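Local coordinates for protein Rab GDP dissociation inhibitor alpha (Naegleria fowleri, PDB 6C87) that probably binds prenylated Rab GTPases in their GDP-bound state, slows GDP release and carries them between membranes and the cytosol, at residues V15-T20 against V26-L31; V198-D203 against T418-S423; V269-D272 against V276-V279; I411-D416 against A425-D430. One frame throughout, in Å; residues are numbered along the deposited sequence.

Contact 1: residues V15-T20 against V26-L31; sequences VVVLGT and VISGLL
V15 and L31 meet through methyl groups where strand 15-18 runs beside helix 22-33. All three side-chain carbons of V15 lie against one methyl of L31. CB of V15 stands 4.1 Å from CD1 of L31. The CG1 branch, anti to the backbone N (chi1 -180°), makes the nearest approach, with V15 CG1 3.9 Å from L31 CD1. The other branch lies beside the backbone N and reaches the same methyl, V15 CG2 being 4.1 Å from L31 CD1. The leucine methyl rests on the flank formed by CB, CG1 and CG2 of V15, and the two side chains cross at about a right angle.

Three residues earlier on the helix, S28 turns a carbon and not its oxygen to the strand: its CB is 4.0 Å from CG2 of V17. The hydroxyl OG is hydrogen-bonded to ND1 of H40, so the serine offers V17 an apolar surface while its polar end ties the helix to the next strand. V15 and V17, two residues apart, both point their side chains at the helix, as alternate residues of a strand do.

The contact belongs to the beta-alpha-beta unit of strand 15-18, helix 22-33 and strand 38-41, consistent with the Rossmann-like clan of this family. Strand 15-18 lies in the parallel sheet between strands 38-41 and 290-293, while helices 94-102 and 422-436 pack against other sides of helix 22-33.

Contact 2: residues V198-D203 against T418-S423; sequences VALYTD and TTHFES
The loop leaving helix 188-198 meets the turn that leads into helix 422-436, and the encounter is centred on L200 and H420. L200 CD1 sits squarely over the imidazole, 3.8 Å from the centroid of the H420 ring and only 4° off its normal, a CH-pi contact over the face. Further back along the same side chain, L200 CB is 3.9 Å from H420 CE1, so the leucine covers the middle of the ring with its tip and the CE1 corner with its root. On the opposite face, T418 CB stands 4.0 Å above the plane of the H420 ring, offset toward the rim, and the imidazole is held between a leucine and a threonine. The first torsion of H420 places CG between the backbone N and the carbonyl carbon (chi1 43°), which brings the ring back over T418.

L200 is the first residue beyond helix 188-198 to leave helical geometry, and it does so with positive phi (70°). The contact joins the helices between residues 132 and 229 to the start of helix 422-436, beside the large mixed sheet. Y234, on strand 234-237 of that sheet, touches both L200 and H420.

At a more exposed margin the methyls of two threonines meet, T202 CG2 lying 3.9 Å from T418 CG2. T418 OG1 is hydrogen-bonded to D416 OD1. The carboxylate end of E422 comes near L200, without a bond between them, and forms a salt bridge with R218, whose guanidinium also donates a hydrogen bond to A199 O.

Contact 3: residues V269-D272 against V276-V279; sequences VYDD and VVGV
Strands 267-270 and 276-281 pair antiparallel, with a classic beta bulge that sets two residues, V277 and G278, against the single V269. The carbonyl oxygen of V269 receives two amides from the same face of its plane. V277 N reaches V269 O at 2.9 Å along an almost straight path (178°), whereas G278 N lies 3.3 Å from V269 O. In return V269 N donates to G278 O at 2.8 Å. The extra residue shifts the register by one, and Y270 then stands opposite V276 as a non-hydrogen-bonded pair.

The bulge brings V277 close to V269. V277 CG2, set between its backbone N and carbonyl carbon, approaches V269 CG1 to 3.6 Å at about a right angle. The other branch turns to the loop, V277 CG1 being 3.9 Å from D271 CB. D271 itself holds the turn through OD1, which accepts from H275 N. Y270 leans its ring back to the partner strand, placing CE2 3.9 Å from V276 CG2.

This hairpin forms two strands of a three-stranded antiparallel sheet completed by strand 284-287. Y270 and V276 both pack on V409 of strand 409-411, the edge strand of the parallel sheet.

Contact 4: residues I411-D416 against A425-D430; sequences ISKSYD and AVDIVD
The carboxylate of D427 is the flat group of this contact, and K413 approaches it from both its backbone and its side chain. K413 N donates to D427 OD2 over 2.9 Å in a nearly straight bond (169°), arriving on the syn side but 27° out of the carboxylate plane. Off that same face stand the first carbons of the lysine: K413 CB is 3.7 Å from D427 OD2, and K413 CG is 4.0 Å from D427 OD1. S412 packs against OD2 as well, with S412 CA 3.6 Å from D427 OD2. The second oxygen is served by a water, which donates to D427 OD1 at 2.7 Å and to I411 O at the same distance.

D427 is put in this position by a side chain extended away from helix 422-436, with CG anti to the backbone N (chi1 -166°). The segment it grips leaves the end of strand 409-411, the edge strand of the parallel sheet, before the chain turns into the helix. Two neighbours fix that segment to the start of helix 22-33: S412 OG bonds to E24 OE2, and Y415 OH to T23 N.

The lysine chain runs on extended, but its ammonium makes no salt bridge with D427, since K413 NZ remains 5.2 Å from D427 OD1. Its charge would probably still favour the ionised carboxylate. One amide and one water thus each hold one oxygen of a buried acid, and through them the helix holds the backbone of residues 411-413.

How the contacts relate
From the N terminus, contact 1 closes a short loop within the first beta-alpha-beta unit. Contact 2 then opens at residues 198-203 and closes only at 418-423, over 200 residues later. Contact 3, a tight hairpin, is nested inside that span. Contact 4 opens at 411-416, before contact 2 has closed, and ends at 425-430, so the two cross, and S423 OG of one probably hydrogen-bonds to D416 OD2 of the other. I428 of contact 4 packs on V26 and I27 of contact 1, and V16 touches V279 of contact 3. Contacts 1 and 3 gather at the parallel sheet and its adjoining hairpin; contacts 2 and 4 tie the helical region and strand 409-411 to helix 422-436.

Contact 1: residues V15-T20 against V26-L31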
loop_
_atom_site.group_PDB
_atom_site.type_symbol
_atom_site.label_atom_id
_atom_site.label_comp_id
_atom_site.label_asym_id
_atom_site.label_seq_id
_atom_site.Cartn_x
_atom_site.Cartn_y
_atom_site.Cartn_z
ATOM N N VAL A 15 -11.071 12.501 -21.150
ATOM C CA VAL A 15 -11.817 11.259 -21.327
ATOM C C VAL A 15 -13.222 11.578 -21.818
ATOM O O VAL A 15 -13.825 12.572 -21.400
ATOM C CB VAL A 15 -11.889 10.456 -20.011
ATOM C CG1 VAL A 15 -12.668 9.165 -20.207
ATOM C CG2 VAL A 15 -10.489 10.162 -19.469
ATOM N N VAL A 16 -13.745 10.730 -22.705
ATOM C CA VAL A 16 -15.155 10.732 -23.080
ATOM C C VAL A 16 -15.800 9.476 -22.506
ATOM O O VAL A 16 -15.280 8.370 -22.686
ATOM C CB VAL A 16 -15.344 10.792 -24.606
ATOM C CG1 VAL A 16 -16.819 10.642 -24.962
ATOM C CG2 VAL A 16 -14.802 12.084 -25.160
ATOM N N VAL A 17 -16.918 9.646 -21.801
ATOM C CA VAL A 17 -17.671 8.543 -21.212
ATOM C C VAL A 17 -19.003 8.417 -21.944
ATOM O O VAL A 17 -19.709 9.415 -22.135
ATOM C CB VAL A 17 -17.898 8.750 -19.704
ATOM C CG1 VAL A 17 -18.696 7.581 -19.122
ATOM C CG2 VAL A 17 -16.568 8.903 -18.981
ATOM N N LEU A 18 -19.364 7.187 -22.317
ATOM C CA LEU A 18 -20.555 6.923 -23.118
ATOM C C LEU A 18 -21.510 6.010 -22.352
ATOM O O LEU A 18 -21.158 4.872 -22.025
ATOM C CB LEU A 18 -20.160 6.303 -24.457
ATOM C CG LEU A 18 -19.207 7.164 -25.294
ATOM C CD1 LEU A 18 -18.846 6.510 -26.627
ATOM C CD2 LEU A 18 -19.808 8.540 -25.528
ATOM N N GLY A 19 -22.720 6.496 -22.098
ATOM C CA GLY A 19 -23.750 5.772 -21.372
ATOM C C GLY A 19 -23.822 6.166 -19.905
ATOM O O GLY A 19 -22.819 6.522 -19.277
ATOM N N THR A 20 -25.032 6.096 -19.338
ATOM C CA THR A 20 -25.249 6.512 -17.953
ATOM C C THR A 20 -25.735 5.363 -17.073
ATOM O O THR A 20 -26.458 5.587 -16.103
ATOM C CB THR A 20 -26.229 7.684 -17.852
ATOM O OG1 THR A 20 -27.442 7.383 -18.558
ATOM C CG2 THR A 20 -25.600 8.951 -18.431
ATOM N N VAL A 26 -20.008 6.171 -12.186
ATOM C CA VAL A 26 -19.010 6.127 -11.123
ATOM C C VAL A 26 -17.610 6.356 -11.682
ATOM O O VAL A 26 -16.793 7.063 -11.079
ATOM C CB VAL A 26 -19.099 4.792 -10.365
ATOM C CG1 VAL A 26 -17.967 4.687 -9.345
ATOM C CG2 VAL A 26 -20.451 4.671 -9.676
ATOM N N ILE A 27 -17.296 5.742 -12.824
ATOM C CA ILE A 27 -16.007 5.989 -13.461
ATOM C C ILE A 27 -15.874 7.464 -13.832
ATOM O O ILE A 27 -14.835 8.094 -13.586
ATOM C CB ILE A 27 -15.830 5.062 -14.681
ATOM C CG1 ILE A 27 -15.602 3.622 -14.227
ATOM C CG2 ILE A 27 -14.645 5.501 -15.537
ATOM C CD1 ILE A 27 -14.307 3.434 -13.461
ATOM N N SER A 28 -16.932 8.041 -14.411
ATOM C CA SER A 28 -16.915 9.456 -14.771
ATOM C C SER A 28 -16.712 10.347 -13.547
ATOM O O SER A 28 -15.915 11.294 -13.585
ATOM C CB SER A 28 -18.216 9.811 -15.488
ATOM O OG SER A 28 -18.278 11.183 -15.823
ATOM N N GLY A 29 -17.407 10.044 -12.445
ATOM C CA GLY A 29 -17.247 10.832 -11.231
ATOM C C GLY A 29 -15.860 10.720 -10.623
ATOM O O GLY A 29 -15.291 11.717 -10.166
ATOM N N LEU A 30 -15.303 9.506 -10.594
ATOM C CA LEU A 30 -13.951 9.320 -10.073
ATOM C C LEU A 30 -12.928 10.094 -10.894
ATOM O O LEU A 30 -11.995 10.688 -10.338
ATOM C CB LEU A 30 -13.597 7.834 -10.047
ATOM C CG LEU A 30 -14.221 7.002 -8.929
ATOM C CD1 LEU A 30 -13.979 5.540 -9.201
ATOM C CD2 LEU A 30 -13.626 7.404 -7.587
ATOM N N LEU A 31 -13.086 10.102 -12.221
ATOM C CA LEU A 31 -12.166 10.854 -13.071
ATOM C C LEU A 31 -12.262 12.352 -12.804
ATOM O O LEU A 31 -11.247 13.058 -12.806
ATOM C CB LEU A 31 -12.451 10.552 -14.542
ATOM C CG LEU A 31 -12.168 9.132 -15.023
ATOM C CD1 LEU A 31 -12.878 8.883 -16.335
ATOM C CD2 LEU A 31 -10.668 8.935 -15.191
#

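Contact 2: residues V198-D203 against T418-S423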
loop_
_atom_site.group_PDB
_atom_site.type_symbol
_atom_site.label_atom_id
_atom_site.label_comp_id
_atom_site.label_asym_id
_atom_site.label_seq_id
_atom_site.Cartn_x
_atom_site.Cartn_y
_atom_site.Cartn_z
ATOM N N VAL A 198 -24.766 -15.455 2.882
ATOM C CA VAL A 198 -24.010 -14.641 3.833
ATOM C C VAL A 198 -22.777 -14.030 3.179
ATOM O O VAL A 198 -22.596 -12.808 3.194
ATOM C CB VAL A 198 -23.585 -15.455 5.068
ATOM C CG1 VAL A 198 -22.827 -14.558 6.025
ATOM C CG2 VAL A 198 -24.782 -16.074 5.751
ATOM N N ALA A 199 -21.913 -14.875 2.621
ATOM C CA ALA A 199 -20.670 -14.411 2.016
ATOM C C ALA A 199 -20.854 -13.910 0.589
ATOM O O ALA A 199 -19.935 -13.282 0.051
ATOM C CB ALA A 199 -19.623 -15.527 2.056
ATOM N N LEU A 200 -22.008 -14.188 -0.027
ATOM C CA LEU A 200 -22.429 -13.628 -1.315
ATOM C C LEU A 200 -21.620 -14.154 -2.499
ATOM O O LEU A 200 -21.482 -13.470 -3.515
ATOM C CB LEU A 200 -22.390 -12.094 -1.297
ATOM C CG LEU A 200 -23.229 -11.425 -0.211
ATOM C CD1 LEU A 200 -23.452 -9.965 -0.573
ATOM C CD2 LEU A 200 -24.560 -12.158 0.037
ATOM N N TYR A 201 -21.093 -15.369 -2.403
ATOM C CA TYR A 201 -20.541 -16.017 -3.582
ATOM C C TYR A 201 -21.677 -16.507 -4.469
ATOM O O TYR A 201 -22.772 -16.814 -3.997
ATOM C CB TYR A 201 -19.635 -17.190 -3.200
ATOM C CG TYR A 201 -18.331 -16.779 -2.551
ATOM C CD1 TYR A 201 -17.323 -16.176 -3.294
ATOM C CD2 TYR A 201 -18.104 -17.003 -1.196
ATOM C CE1 TYR A 201 -16.131 -15.798 -2.705
ATOM C CE2 TYR A 201 -16.912 -16.633 -0.600
ATOM C CZ TYR A 201 -15.930 -16.033 -1.358
ATOM O OH TYR A 201 -14.743 -15.658 -0.769
ATOM N N THR A 202 -21.412 -16.563 -5.768
ATOM C CA THR A 202 -22.407 -16.997 -6.733
ATOM C C THR A 202 -22.227 -18.442 -7.159
ATOM O O THR A 202 -23.155 -19.019 -7.733
ATOM C CB THR A 202 -22.360 -16.098 -7.970
ATOM O OG1 THR A 202 -21.093 -16.256 -8.614
ATOM C CG2 THR A 202 -22.514 -14.650 -7.558
ATOM N N ASP A 203 -21.064 -19.036 -6.885
ATOM C CA ASP A 203 -20.847 -20.464 -7.067
ATOM C C ASP A 203 -19.845 -20.929 -6.016
ATOM O O ASP A 203 -19.280 -20.127 -5.267
ATOM C CB ASP A 203 -20.367 -20.799 -8.486
ATOM C CG ASP A 203 -19.081 -20.081 -8.867
ATOM O OD1 ASP A 203 -18.077 -20.187 -8.129
ATOM O OD2 ASP A 203 -19.061 -19.441 -9.935
ATOM N N THR A 418 -27.201 -10.939 -10.148
ATOM C CA THR A 418 -27.221 -10.730 -8.707
ATOM C C THR A 418 -27.951 -9.441 -8.351
ATOM O O THR A 418 -27.921 -8.450 -9.089
ATOM C CB THR A 418 -25.797 -10.686 -8.141
ATOM O OG1 THR A 418 -25.133 -9.486 -8.571
ATOM C CG2 THR A 418 -25.000 -11.898 -8.615
ATOM N N THR A 419 -28.608 -9.465 -7.191
ATOM C CA THR A 419 -29.304 -8.310 -6.642
ATOM C C THR A 419 -28.479 -7.612 -5.559
ATOM O O THR A 419 -29.038 -7.028 -4.625
ATOM C CB THR A 419 -30.672 -8.721 -6.095
ATOM O OG1 THR A 419 -30.533 -9.901 -5.294
ATOM C CG2 THR A 419 -31.621 -9.018 -7.231
ATOM N N HIS A 420 -27.155 -7.685 -5.657
ATOM C CA HIS A 420 -26.260 -6.860 -4.860
ATOM C C HIS A 420 -25.138 -6.379 -5.775
ATOM O O HIS A 420 -24.965 -6.880 -6.890
ATOM C CB HIS A 420 -25.740 -7.605 -3.621
ATOM C CG HIS A 420 -25.330 -9.020 -3.880
ATOM N ND1 HIS A 420 -24.108 -9.352 -4.424
ATOM C CD2 HIS A 420 -25.976 -10.190 -3.659
ATOM C CE1 HIS A 420 -24.018 -10.667 -4.524
ATOM N NE2 HIS A 420 -25.138 -11.199 -4.069
ATOM N N PHE A 421 -24.378 -5.386 -5.310
ATOM C CA PHE A 421 -23.545 -4.594 -6.211
ATOM C C PHE A 421 -22.068 -4.973 -6.242
ATOM O O PHE A 421 -21.303 -4.284 -6.924
ATOM C CB PHE A 421 -23.668 -3.106 -5.861
ATOM C CG PHE A 421 -24.702 -2.369 -6.668
ATOM C CD1 PHE A 421 -24.512 -2.142 -8.028
ATOM C CD2 PHE A 421 -25.856 -1.885 -6.070
ATOM C CE1 PHE A 421 -25.461 -1.450 -8.781
ATOM C CE2 PHE A 421 -26.808 -1.183 -6.814
ATOM C CZ PHE A 421 -26.610 -0.972 -8.177
ATOM N N GLU A 422 -21.645 -6.039 -5.552
ATOM C CA GLU A 422 -20.213 -6.339 -5.452
ATOM C C GLU A 422 -19.565 -6.538 -6.823
ATOM O O GLU A 422 -18.482 -6.008 -7.097
ATOM C CB GLU A 422 -19.975 -7.579 -4.601
ATOM C CG GLU A 422 -18.562 -7.635 -4.084
ATOM C CD GLU A 422 -18.221 -8.965 -3.471
ATOM O OE1 GLU A 422 -17.047 -9.152 -3.088
ATOM O OE2 GLU A 422 -19.123 -9.824 -3.385
ATOM N N SER A 423 -20.198 -7.325 -7.691
ATOM C CA SER A 423 -19.585 -7.585 -8.987
ATOM C C SER A 423 -19.540 -6.317 -9.837
ATOM O O SER A 423 -18.594 -6.116 -10.611
ATOM C CB SER A 423 -20.322 -8.733 -9.686
ATOM O OG SER A 423 -21.621 -8.359 -10.092
#

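Contact 3: residues V269-D272 against V276-V279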
loop_
_atom_site.group_PDB
_atom_site.type_symbol
_atom_site.label_atom_id
_atom_site.label_comp_id
_atom_site.label_asym_id
_atom_site.label_seq_id
_atom_site.Cartn_x
_atom_site.Cartn_y
_atom_site.Cartn_z
ATOM N N VAL A 269 -13.292 8.008 -33.497
ATOM C CA VAL A 269 -12.148 8.353 -34.333
ATOM C C VAL A 269 -10.898 7.721 -33.734
ATOM O O VAL A 269 -10.526 8.007 -32.587
ATOM C CB VAL A 269 -11.993 9.876 -34.472
ATOM C CG1 VAL A 269 -10.816 10.206 -35.376
ATOM C CG2 VAL A 269 -13.276 10.490 -35.019
ATOM N N TYR A 270 -10.236 6.880 -34.526
ATOM C CA TYR A 270 -9.008 6.208 -34.142
ATOM C C TYR A 270 -7.886 6.652 -35.069
ATOM O O TYR A 270 -8.123 7.106 -36.191
ATOM C CB TYR A 270 -9.132 4.677 -34.211
ATOM C CG TYR A 270 -10.272 4.057 -33.431
ATOM C CD1 TYR A 270 -11.549 3.972 -33.974
ATOM C CD2 TYR A 270 -10.063 3.518 -32.164
ATOM C CE1 TYR A 270 -12.589 3.391 -33.269
ATOM C CE2 TYR A 270 -11.094 2.936 -31.457
ATOM C CZ TYR A 270 -12.357 2.875 -32.011
ATOM O OH TYR A 270 -13.394 2.295 -31.311
ATOM N N ASP A 271 -6.657 6.516 -34.587
ATOM C CA ASP A 271 -5.502 6.803 -35.416
ATOM C C ASP A 271 -5.100 5.549 -36.197
ATOM O O ASP A 271 -5.769 4.513 -36.146
ATOM C CB ASP A 271 -4.361 7.355 -34.556
ATOM C CG ASP A 271 -3.882 6.378 -33.484
ATOM O OD1 ASP A 271 -4.232 5.181 -33.529
ATOM O OD2 ASP A 271 -3.129 6.813 -32.587
ATOM N N ASP A 272 -3.995 5.643 -36.938
ATOM C CA ASP A 272 -3.555 4.515 -37.752
ATOM C C ASP A 272 -3.085 3.341 -36.901
ATOM O O ASP A 272 -3.129 2.193 -37.358
ATOM C CB ASP A 272 -2.458 4.966 -38.714
ATOM C CG ASP A 272 -2.983 5.899 -39.774
ATOM O OD1 ASP A 272 -4.215 5.916 -39.979
ATOM O OD2 ASP A 272 -2.172 6.612 -40.399
ATOM N N VAL A 276 -7.659 5.477 -29.734
ATOM C CA VAL A 276 -8.652 6.539 -29.798
ATOM C C VAL A 276 -7.960 7.890 -29.813
ATOM O O VAL A 276 -6.983 8.125 -29.089
ATOM C CB VAL A 276 -9.615 6.459 -28.600
ATOM C CG1 VAL A 276 -10.852 7.320 -28.839
ATOM C CG2 VAL A 276 -9.993 5.042 -28.338
ATOM N N VAL A 277 -8.486 8.798 -30.631
ATOM C CA VAL A 277 -8.055 10.191 -30.605
ATOM C C VAL A 277 -9.215 11.154 -30.468
ATOM O O VAL A 277 -9.007 12.312 -30.063
ATOM C CB VAL A 277 -7.221 10.534 -31.863
ATOM C CG1 VAL A 277 -5.899 9.783 -31.847
ATOM C CG2 VAL A 277 -8.005 10.223 -33.135
ATOM N N GLY A 278 -10.438 10.732 -30.768
ATOM C CA GLY A 278 -11.593 11.600 -30.651
ATOM C C GLY A 278 -12.864 10.814 -30.884
ATOM O O GLY A 278 -12.843 9.663 -31.327
ATOM N N VAL A 279 -13.981 11.464 -30.576
ATOM C CA VAL A 279 -15.310 10.947 -30.862
ATOM C C VAL A 279 -16.033 11.993 -31.694
ATOM O O VAL A 279 -15.932 13.192 -31.415
ATOM C CB VAL A 279 -16.089 10.626 -29.569
ATOM C CG1 VAL A 279 -17.465 10.060 -29.894
ATOM C CG2 VAL A 279 -15.300 9.660 -28.688
#

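Contact 4: residues I411-D416 against A425-D430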
loop_
_atom_site.group_PDB
_atom_site.type_symbol
_atom_site.label_atom_id
_atom_site.label_comp_id
_atom_site.label_asym_id
_atom_site.label_seq_id
_atom_site.Cartn_x
_atom_site.Cartn_y
_atom_site.Cartn_z
ATOM N N ILE A 411 -14.259 -0.654 -21.636
ATOM C CA ILE A 411 -15.655 -1.069 -21.735
ATOM C C ILE A 411 -16.067 -1.785 -20.455
ATOM O O ILE A 411 -15.304 -2.589 -19.903
ATOM C CB ILE A 411 -15.890 -1.969 -22.965
ATOM C CG1 ILE A 411 -15.281 -1.323 -24.212
ATOM C CG2 ILE A 411 -17.375 -2.233 -23.161
ATOM C CD1 ILE A 411 -15.376 -2.177 -25.461
ATOM N N SER A 412 -17.274 -1.483 -19.983
ATOM C CA SER A 412 -17.817 -2.137 -18.806
ATOM C C SER A 412 -18.474 -3.462 -19.181
ATOM O O SER A 412 -18.805 -3.720 -20.341
ATOM C CB SER A 412 -18.849 -1.245 -18.113
ATOM O OG SER A 412 -19.960 -0.980 -18.966
ATOM N N LYS A 413 -18.665 -4.304 -18.169
ATOM C CA LYS A 413 -19.435 -5.524 -18.326
ATOM C C LYS A 413 -20.918 -5.236 -18.148
ATOM O O LYS A 413 -21.309 -4.289 -17.459
ATOM C CB LYS A 413 -18.985 -6.580 -17.318
ATOM C CG LYS A 413 -17.566 -7.064 -17.545
ATOM C CD LYS A 413 -17.152 -8.080 -16.499
ATOM C CE LYS A 413 -15.731 -8.543 -16.748
ATOM N NZ LYS A 413 -15.270 -9.475 -15.691
ATOM N N SER A 414 -21.746 -6.044 -18.807
ATOM C CA SER A 414 -23.174 -5.997 -18.538
ATOM C C SER A 414 -23.441 -6.406 -17.094
ATOM O O SER A 414 -22.692 -7.181 -16.492
ATOM C CB SER A 414 -23.925 -6.920 -19.489
ATOM O OG SER A 414 -23.670 -6.562 -20.837
ATOM N N TYR A 415 -24.548 -5.923 -16.548
ATOM C CA TYR A 415 -24.859 -6.235 -15.163
ATOM C C TYR A 415 -25.356 -7.674 -15.063
ATOM O O TYR A 415 -26.234 -8.095 -15.823
ATOM C CB TYR A 415 -25.885 -5.246 -14.615
ATOM C CG TYR A 415 -25.357 -3.837 -14.650
ATOM C CD1 TYR A 415 -24.362 -3.435 -13.774
ATOM C CD2 TYR A 415 -25.834 -2.915 -15.572
ATOM C CE1 TYR A 415 -23.855 -2.149 -13.807
ATOM C CE2 TYR A 415 -25.341 -1.625 -15.610
ATOM C CZ TYR A 415 -24.345 -1.244 -14.729
ATOM O OH TYR A 415 -23.835 0.043 -14.760
ATOM N N ASP A 416 -24.780 -8.428 -14.129
ATOM C CA ASP A 416 -25.174 -9.813 -13.934
ATOM C C ASP A 416 -26.477 -9.870 -13.143
ATOM O O ASP A 416 -27.041 -8.844 -12.740
ATOM C CB ASP A 416 -24.037 -10.601 -13.276
ATOM C CG ASP A 416 -23.695 -10.121 -11.858
ATOM O OD1 ASP A 416 -24.532 -9.492 -11.176
ATOM O OD2 ASP A 416 -22.544 -10.357 -11.429
ATOM N N ALA A 425 -19.096 -3.321 -8.476
ATOM C CA ALA A 425 -17.987 -2.577 -7.875
ATOM C C ALA A 425 -16.636 -3.138 -8.301
ATOM O O ALA A 425 -15.691 -2.375 -8.549
ATOM C CB ALA A 425 -18.108 -2.581 -6.350
ATOM N N VAL A 426 -16.522 -4.469 -8.385
ATOM C CA VAL A 426 -15.287 -5.083 -8.869
ATOM C C VAL A 426 -14.998 -4.634 -10.300
ATOM O O VAL A 426 -13.843 -4.379 -10.667
ATOM C CB VAL A 426 -15.368 -6.621 -8.741
ATOM C CG1 VAL A 426 -14.254 -7.297 -9.506
ATOM C CG2 VAL A 426 -15.303 -7.034 -7.275
ATOM N N ASP A 427 -16.043 -4.515 -11.130
ATOM C CA ASP A 427 -15.848 -4.026 -12.494
ATOM C C ASP A 427 -15.381 -2.571 -12.511
ATOM O O ASP A 427 -14.502 -2.210 -13.303
ATOM C CB ASP A 427 -17.135 -4.179 -13.305
ATOM C CG ASP A 427 -16.905 -4.019 -14.799
ATOM O OD1 ASP A 427 -15.781 -4.315 -15.256
ATOM O OD2 ASP A 427 -17.843 -3.606 -15.517
ATOM N N ILE A 428 -15.949 -1.721 -11.645
ATOM C CA ILE A 428 -15.536 -0.316 -11.597
ATOM C C ILE A 428 -14.068 -0.203 -11.209
ATOM O O ILE A 428 -13.291 0.516 -11.850
ATOM C CB ILE A 428 -16.421 0.477 -10.620
ATOM C CG1 ILE A 428 -17.824 0.684 -11.194
ATOM C CG2 ILE A 428 -15.758 1.794 -10.274
ATOM C CD1 ILE A 428 -18.832 1.143 -10.157
ATOM N N VAL A 429 -13.672 -0.911 -10.144
ATOM C CA VAL A 429 -12.287 -0.877 -9.682
ATOM C C VAL A 429 -11.351 -1.360 -10.773
ATOM O O VAL A 429 -10.290 -0.768 -11.011
ATOM C CB VAL A 429 -12.122 -1.729 -8.412
ATOM C CG1 VAL A 429 -10.637 -1.896 -8.097
ATOM C CG2 VAL A 429 -12.863 -1.093 -7.249
ATOM N N ASP A 430 -11.722 -2.451 -11.440
ATOM C CA ASP A 430 -10.878 -2.977 -12.499
ATOM C C ASP A 430 -10.749 -1.972 -13.636
ATOM O O ASP A 430 -9.645 -1.717 -14.130
ATOM C CB ASP A 430 -11.424 -4.315 -12.988
ATOM C CG ASP A 430 -10.581 -4.907 -14.083
ATOM O OD1 ASP A 430 -9.350 -5.043 -13.870
ATOM O OD2 ASP A 430 -11.149 -5.265 -15.134
HETATM O O HOH W 1 -14.837 -4.233 -17.792
#